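Local coordinates for cellulose binding protein (Clavibacter michiganensis subsp. michiganensis, PDB 4JCW), which forms the two-domain, expansin-like part of a probable cellulose-hydrolysing endoglucanase and binds a chain of beta-1,4-linked glucose units, at residues 22-27 with 151-156; 34-39 with 65-70. One frame throughout, in Å; residues are numbered along the deposited sequence.

Contact 1. Residues 22-27 with 151-156; sequences NCSMPA and TDYGYW. With BGC (beta-D-glucopyranose), chain C; BGC (beta-D-glucopyranose), chain B; BGC (beta-D-glucopyranose), chain D; BGC (beta-D-glucopyranose), chain E.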
# COMPACT_ATOMS: atom_id res chain seq x y z
N ASN A 22 -4.06 -1.46 -8.82
CA ASN A 22 -3.18 -0.39 -8.41
C ASN A 22 -3.98 0.77 -7.81
O ASN A 22 -3.45 1.51 -6.99
CB ASN A 22 -2.35 0.08 -9.61
CG ASN A 22 -1.05 0.73 -9.21
OD1 ASN A 22 -0.90 1.27 -8.10
ND2 ASN A 22 -0.08 0.68 -10.11
N CYS A 23 -5.25 0.88 -8.18
CA CYS A 23 -6.16 1.89 -7.62
C CYS A 23 -6.61 1.57 -6.20
O CYS A 23 -7.28 2.39 -5.56
CB CYS A 23 -7.39 2.09 -8.52
SG CYS A 23 -6.99 2.70 -10.15
N SER A 24 -6.24 0.38 -5.72
CA SER A 24 -6.62 -0.09 -4.39
C SER A 24 -8.12 -0.02 -4.12
O SER A 24 -8.54 0.48 -3.07
CB SER A 24 -5.88 0.69 -3.29
OG SER A 24 -4.48 0.76 -3.54
N MET A 25 -8.92 -0.50 -5.06
CA MET A 25 -10.37 -0.51 -4.89
C MET A 25 -10.74 -1.40 -3.71
O MET A 25 -10.07 -2.41 -3.45
CB MET A 25 -11.04 -0.99 -6.17
CG MET A 25 -10.73 -0.13 -7.39
SD MET A 25 -11.55 1.48 -7.36
CE MET A 25 -10.28 2.53 -6.67
N PRO A 26 -11.81 -1.02 -2.98
CA PRO A 26 -12.29 -1.78 -1.82
C PRO A 26 -12.76 -3.17 -2.22
O PRO A 26 -12.89 -4.05 -1.36
CB PRO A 26 -13.50 -0.97 -1.34
CG PRO A 26 -13.30 0.40 -1.91
CD PRO A 26 -12.61 0.19 -3.22
N ALA A 27 -13.04 -3.36 -3.51
CA ALA A 27 -13.54 -4.64 -4.01
C ALA A 27 -13.31 -4.71 -5.50
O ALA A 27 -13.23 -3.69 -6.17
CB ALA A 27 -15.03 -4.75 -3.74
N THR A 151 -1.72 10.09 -4.19
CA THR A 151 -0.74 9.02 -4.33
C THR A 151 -0.97 8.30 -5.65
O THR A 151 -1.99 8.53 -6.32
CB THR A 151 -0.83 7.98 -3.21
OG1 THR A 151 -1.99 7.15 -3.39
CG2 THR A 151 -0.86 8.65 -1.84
N ASP A 152 -0.04 7.44 -6.04
CA ASP A 152 -0.22 6.65 -7.25
C ASP A 152 -0.96 5.33 -6.98
O ASP A 152 -0.99 4.45 -7.85
CB ASP A 152 1.12 6.38 -7.95
CG ASP A 152 2.09 5.57 -7.09
OD1 ASP A 152 1.66 4.95 -6.09
OD2 ASP A 152 3.28 5.55 -7.44
N TYR A 153 -1.54 5.19 -5.79
CA TYR A 153 -2.27 3.96 -5.45
C TYR A 153 -3.73 4.19 -5.02
O TYR A 153 -4.34 3.34 -4.38
CB TYR A 153 -1.51 3.11 -4.42
CG TYR A 153 -1.25 3.80 -3.10
CD1 TYR A 153 -2.10 3.63 -2.01
CD2 TYR A 153 -0.14 4.62 -2.94
CE1 TYR A 153 -1.86 4.27 -0.80
CE2 TYR A 153 0.13 5.24 -1.72
CZ TYR A 153 -0.74 5.07 -0.66
OH TYR A 153 -0.46 5.71 0.53
N GLY A 154 -4.28 5.36 -5.36
CA GLY A 154 -5.71 5.56 -5.25
C GLY A 154 -6.16 6.25 -3.97
O GLY A 154 -7.36 6.35 -3.71
N TYR A 155 -5.21 6.71 -3.16
CA TYR A 155 -5.53 7.42 -1.93
C TYR A 155 -5.04 8.86 -2.01
O TYR A 155 -4.27 9.22 -2.90
CB TYR A 155 -4.88 6.73 -0.72
CG TYR A 155 -5.70 5.59 -0.17
CD1 TYR A 155 -6.51 5.77 0.95
CD2 TYR A 155 -5.69 4.33 -0.77
CE1 TYR A 155 -7.25 4.74 1.46
CE2 TYR A 155 -6.44 3.28 -0.27
CZ TYR A 155 -7.22 3.50 0.85
OH TYR A 155 -7.98 2.49 1.37
N TRP A 156 -5.49 9.68 -1.05
CA TRP A 156 -4.98 11.03 -0.88
C TRP A 156 -4.44 11.10 0.53
O TRP A 156 -5.11 10.69 1.46
CB TRP A 156 -6.11 12.04 -1.05
CG TRP A 156 -6.65 12.08 -2.46
CD1 TRP A 156 -7.50 11.19 -3.04
CD2 TRP A 156 -6.35 13.07 -3.45
NE1 TRP A 156 -7.76 11.56 -4.33
CE2 TRP A 156 -7.06 12.71 -4.62
CE3 TRP A 156 -5.55 14.21 -3.48
CZ2 TRP A 156 -7.00 13.46 -5.78
CZ3 TRP A 156 -5.49 14.96 -4.64
CH2 TRP A 156 -6.22 14.58 -5.77
C2 BGC C . -0.16 -0.49 -0.55
C3 BGC C . -0.16 0.79 0.27
C4 BGC C . 1.13 1.52 0.02
C5 BGC C . 1.31 1.83 -1.41
C6 BGC C . 2.73 2.41 -1.49
C1 BGC C . -0.03 -0.05 -2.02
O2 BGC C . -1.38 -1.28 -0.36
O3 BGC C . -0.28 0.43 1.66
O4 BGC C . 1.29 2.75 0.71
O5 BGC C . 1.25 0.63 -2.18
O6 BGC C . 3.10 2.76 -2.81
C2 BGC B . -1.58 -5.09 -9.84
C3 BGC B . -1.44 -3.81 -9.05
C4 BGC B . 0.06 -3.47 -8.99
C5 BGC B . 0.53 -3.30 -10.40
C6 BGC B . 2.04 -3.11 -10.40
C1 BGC B . -1.02 -4.88 -11.24
O1 BGC B . -1.18 -6.05 -12.06
O2 BGC B . -2.97 -5.45 -9.96
O3 BGC B . -1.96 -4.10 -7.75
O4 BGC B . 0.43 -2.25 -8.28
O5 BGC B . 0.37 -4.52 -11.14
O6 BGC B . 2.54 -2.97 -11.72
C2 BGC D . 1.26 -1.09 -6.41
C3 BGC D . 1.37 -1.14 -4.90
C4 BGC D . -0.01 -1.17 -4.29
C5 BGC D . -0.81 -2.30 -4.87
C6 BGC D . -2.23 -2.10 -4.34
C1 BGC D . 0.51 -2.31 -6.86
O2 BGC D . 2.57 -1.21 -6.99
O3 BGC D . 1.99 0.10 -4.53
O4 BGC D . -0.04 -1.23 -2.82
O5 BGC D . -0.83 -2.24 -6.32
O6 BGC D . -3.11 -3.10 -4.83
C2 BGC E . 2.13 4.33 2.17
C3 BGC E . 2.84 4.49 3.49
C4 BGC E . 1.97 3.88 4.59
C5 BGC E . 1.76 2.41 4.29
C6 BGC E . 0.77 1.84 5.34
C1 BGC E . 1.93 2.87 1.96
O2 BGC E . 2.96 4.82 1.10
O3 BGC E . 2.99 5.90 3.62
O4 BGC E . 2.52 3.95 5.94
O5 BGC E . 1.12 2.29 3.01
O6 BGC E . -0.49 2.53 5.33
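Three backbone carbonyls converge where the two loops meet: Tyr153 O lies 3.3 Å from Cys23 O and equally 3.3 Å from Asn22 O, acceptor facing acceptor. Tyr153 O finds a donor in the Ser24 hydroxyl, whose OG lies in the plane of the carbonyl and bonds it at 2.7 Å. Ser24 itself has a left-handed backbone conformation, and its OG, beside its own N and anti to the carbonyl carbon (chi1 -49°), is thereby turned to Tyr153 O. The two loop carbonyls in turn rest on alpha hydrogens. Asn22 O receives the C-H of Tyr153 CA at 3.1 Å, while Cys23 O meets the Gly154 CA at 3.6 Å almost in line with the C-H bond (178°). Having no side chain on the side that faces Cys23 O, Gly154 leaves room for the two backbones to run this close; its phi is also positive. Ser24 CB also touches the edge of the Tyr155 ring.

The Tyr153 ring leaves this backbone junction and turns to the bound glucan. With CG placed between the backbone N and the carbonyl carbon (chi1 60°), the ring lies under the chain C glucose, whose C5 sits 3.4 Å above its centre, an approach consistent with CH-pi packing. Thr151 OG1 backs the ring on the face away from this sugar, 3.1 Å from the ring plane and offset toward the rim; that hydroxyl also accepts from Tyr153 N in an ST turn. Lys115 of this chain and Lys115 of the second subunit both hydrogen-bond the sugar chain. A loop of the double-psi-barrel region and a loop of the Expansin C-terminal domain here build one floor with an aromatic glucan platform, as in expansin-like polysaccharide-binding surfaces.

Contact 2. Residues 34-39 with 65-70; sequences YVAVSS and VADQCH. With BGC (beta-D-glucopyranose), chain B.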
# COMPACT_ATOMS: atom_id res chain seq x y z
N TYR A 34 -13.66 -4.52 -15.34
CA TYR A 34 -12.63 -3.58 -14.94
C TYR A 34 -11.53 -3.62 -15.97
O TYR A 34 -11.52 -4.50 -16.84
CB TYR A 34 -12.11 -3.91 -13.54
CG TYR A 34 -11.61 -5.35 -13.40
CD1 TYR A 34 -10.31 -5.69 -13.77
CD2 TYR A 34 -12.42 -6.36 -12.89
CE1 TYR A 34 -9.84 -6.98 -13.65
CE2 TYR A 34 -11.94 -7.68 -12.74
CZ TYR A 34 -10.65 -7.97 -13.14
OH TYR A 34 -10.16 -9.27 -13.02
N VAL A 35 -10.60 -2.69 -15.86
CA VAL A 35 -9.55 -2.56 -16.84
C VAL A 35 -8.30 -2.00 -16.20
O VAL A 35 -8.37 -1.19 -15.27
CB VAL A 35 -10.00 -1.66 -18.03
CG1 VAL A 35 -10.21 -0.21 -17.58
CG2 VAL A 35 -9.00 -1.71 -19.18
N ALA A 36 -7.14 -2.47 -16.65
CA ALA A 36 -5.87 -1.83 -16.33
C ALA A 36 -5.47 -0.98 -17.53
O ALA A 36 -5.57 -1.44 -18.66
CB ALA A 36 -4.79 -2.88 -16.08
N VAL A 37 -4.97 0.23 -17.27
CA VAL A 37 -4.59 1.12 -18.35
C VAL A 37 -3.10 1.44 -18.34
O VAL A 37 -2.41 1.24 -17.33
CB VAL A 37 -5.40 2.45 -18.33
CG1 VAL A 37 -6.89 2.19 -18.56
CG2 VAL A 37 -5.18 3.18 -17.02
N SER A 38 -2.63 1.94 -19.49
CA SER A 38 -1.24 2.37 -19.68
C SER A 38 -0.83 3.36 -18.60
O SER A 38 -1.67 4.01 -17.99
CB SER A 38 -1.05 3.00 -21.06
OG SER A 38 -1.80 4.21 -21.22
N SER A 39 0.47 3.47 -18.35
CA SER A 39 0.96 4.43 -17.37
C SER A 39 0.55 5.90 -17.66
O SER A 39 0.11 6.62 -16.75
CB SER A 39 2.48 4.29 -17.18
OG SER A 39 2.80 2.99 -16.72
N VAL A 65 -11.95 1.72 -14.36
CA VAL A 65 -10.50 1.78 -14.32
C VAL A 65 -10.07 1.40 -12.91
O VAL A 65 -10.41 2.08 -11.93
CB VAL A 65 -9.96 3.15 -14.70
CG1 VAL A 65 -8.44 3.16 -14.59
CG2 VAL A 65 -10.40 3.51 -16.12
N ALA A 66 -9.33 0.30 -12.83
CA ALA A 66 -9.02 -0.34 -11.56
C ALA A 66 -7.52 -0.42 -11.29
O ALA A 66 -7.11 -0.60 -10.15
CB ALA A 66 -9.60 -1.74 -11.55
N ASP A 67 -6.72 -0.29 -12.34
CA ASP A 67 -5.36 -0.81 -12.28
C ASP A 67 -4.47 -0.14 -13.33
O ASP A 67 -4.95 0.58 -14.21
CB ASP A 67 -5.44 -2.33 -12.54
CG ASP A 67 -4.29 -3.11 -11.93
OD1 ASP A 67 -3.36 -2.52 -11.32
OD2 ASP A 67 -4.31 -4.36 -12.06
N GLN A 68 -3.17 -0.36 -13.20
CA GLN A 68 -2.19 0.18 -14.12
C GLN A 68 -1.51 -0.97 -14.85
O GLN A 68 -1.06 -1.93 -14.22
CB GLN A 68 -1.13 0.97 -13.34
CG GLN A 68 -0.08 1.61 -14.25
CD GLN A 68 0.92 2.45 -13.49
OE1 GLN A 68 1.69 3.19 -14.09
NE2 GLN A 68 0.93 2.34 -12.17
N CYS A 69 -1.43 -0.87 -16.17
CA CYS A 69 -0.66 -1.82 -16.98
C CYS A 69 0.61 -1.13 -17.48
O CYS A 69 0.58 -0.42 -18.47
CB CYS A 69 -1.51 -2.30 -18.16
SG CYS A 69 -0.66 -3.41 -19.32
N HIS A 70 1.72 -1.33 -16.76
CA HIS A 70 2.99 -0.70 -17.12
C HIS A 70 3.46 -1.04 -18.55
O HIS A 70 4.06 -0.20 -19.23
CB HIS A 70 4.09 -1.08 -16.11
CG HIS A 70 3.94 -0.42 -14.78
ND1 HIS A 70 3.11 -0.91 -13.79
CD2 HIS A 70 4.50 0.71 -14.28
CE1 HIS A 70 3.18 -0.12 -12.73
NE2 HIS A 70 4.01 0.87 -13.00
C2 BGC B . -1.58 -5.09 -9.84
C3 BGC B . -1.44 -3.81 -9.05
C4 BGC B . 0.06 -3.47 -8.99
C5 BGC B . 0.53 -3.30 -10.40
C6 BGC B . 2.04 -3.11 -10.40
C1 BGC B . -1.02 -4.88 -11.24
O1 BGC B . -1.18 -6.05 -12.06
O2 BGC B . -2.97 -5.45 -9.96
O3 BGC B . -1.96 -4.10 -7.75
O4 BGC B . 0.43 -2.25 -8.28
O5 BGC B . 0.37 -4.52 -11.14
O6 BGC B . 2.54 -2.97 -11.72
O HOH W 1 2.46 2.21 -19.95
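Val35 O takes up two successive backbone N-H groups of the partner strand, a nearly straight bond from Ala66 N at 3.0 Å and a weak one from Asp67 N at 3.5 Å. This is a beta bulge: the parallel register slips by one residue between the Val35-Val65 and Ala36-Asp67 pairs. Beyond it the ladder resumes, with Val37 N bonded to Asp67 O and Cys69 N donating to Val37 O at 2.6 Å. On one face of the sheet Ala36 CB presses on Asp67 CB at 3.6 Å. On the other, Val35 CG1 meets Val65 CG2, while the Val37 side chain crosses that of the same Val65 at about a right angle, CG2 touching CG1.

Where the strands end, Ser39 OG donates to Gln68 OE1 at 2.9 Å. The fully extended Gln68 chain brings its CD over one face of the His70 ring, toward the rim, and a water joins Ser39 N to His70 O. The Asp67 carboxylate points to the glucan, and OD2 accepts from O2 of the chain B glucose at 2.7 Å. Further bonds hold the carboxylate: OD1 takes Asn22 N and, weakly, Gln68 N, and Tyr10 OH bonds OD2 weakly. Ser38, at the N-cap of helix 39-42, bonds Glu41 through its hydroxyl. Strand 34-37 lies between strands 59-68 and 76-80, with Leu77, Leu79 and Leu52 packed on its valine side and Tyr42 of the short helix touching Val37 and Gln68.

How the contacts relate
The centres of the two contacts lie about 12 Å apart, and both touch the chain B glucose. Along the sequence the order is 22-27, 34-39, 65-70 and 151-156, so both segments of contact 2 fall between those of contact 1. Contact 2 lies within the six-stranded sheet of the double-psi-barrel region; contact 1 joins a loop of that region to the Expansin C-terminal domain. They meet directly: Cys23 N probably bonds Ala66 O, tying loop 22-27 to strand 59-68. The result is a continuous sugar-binding surface, with an acidic group on the barrel and an aromatic platform on the second domain.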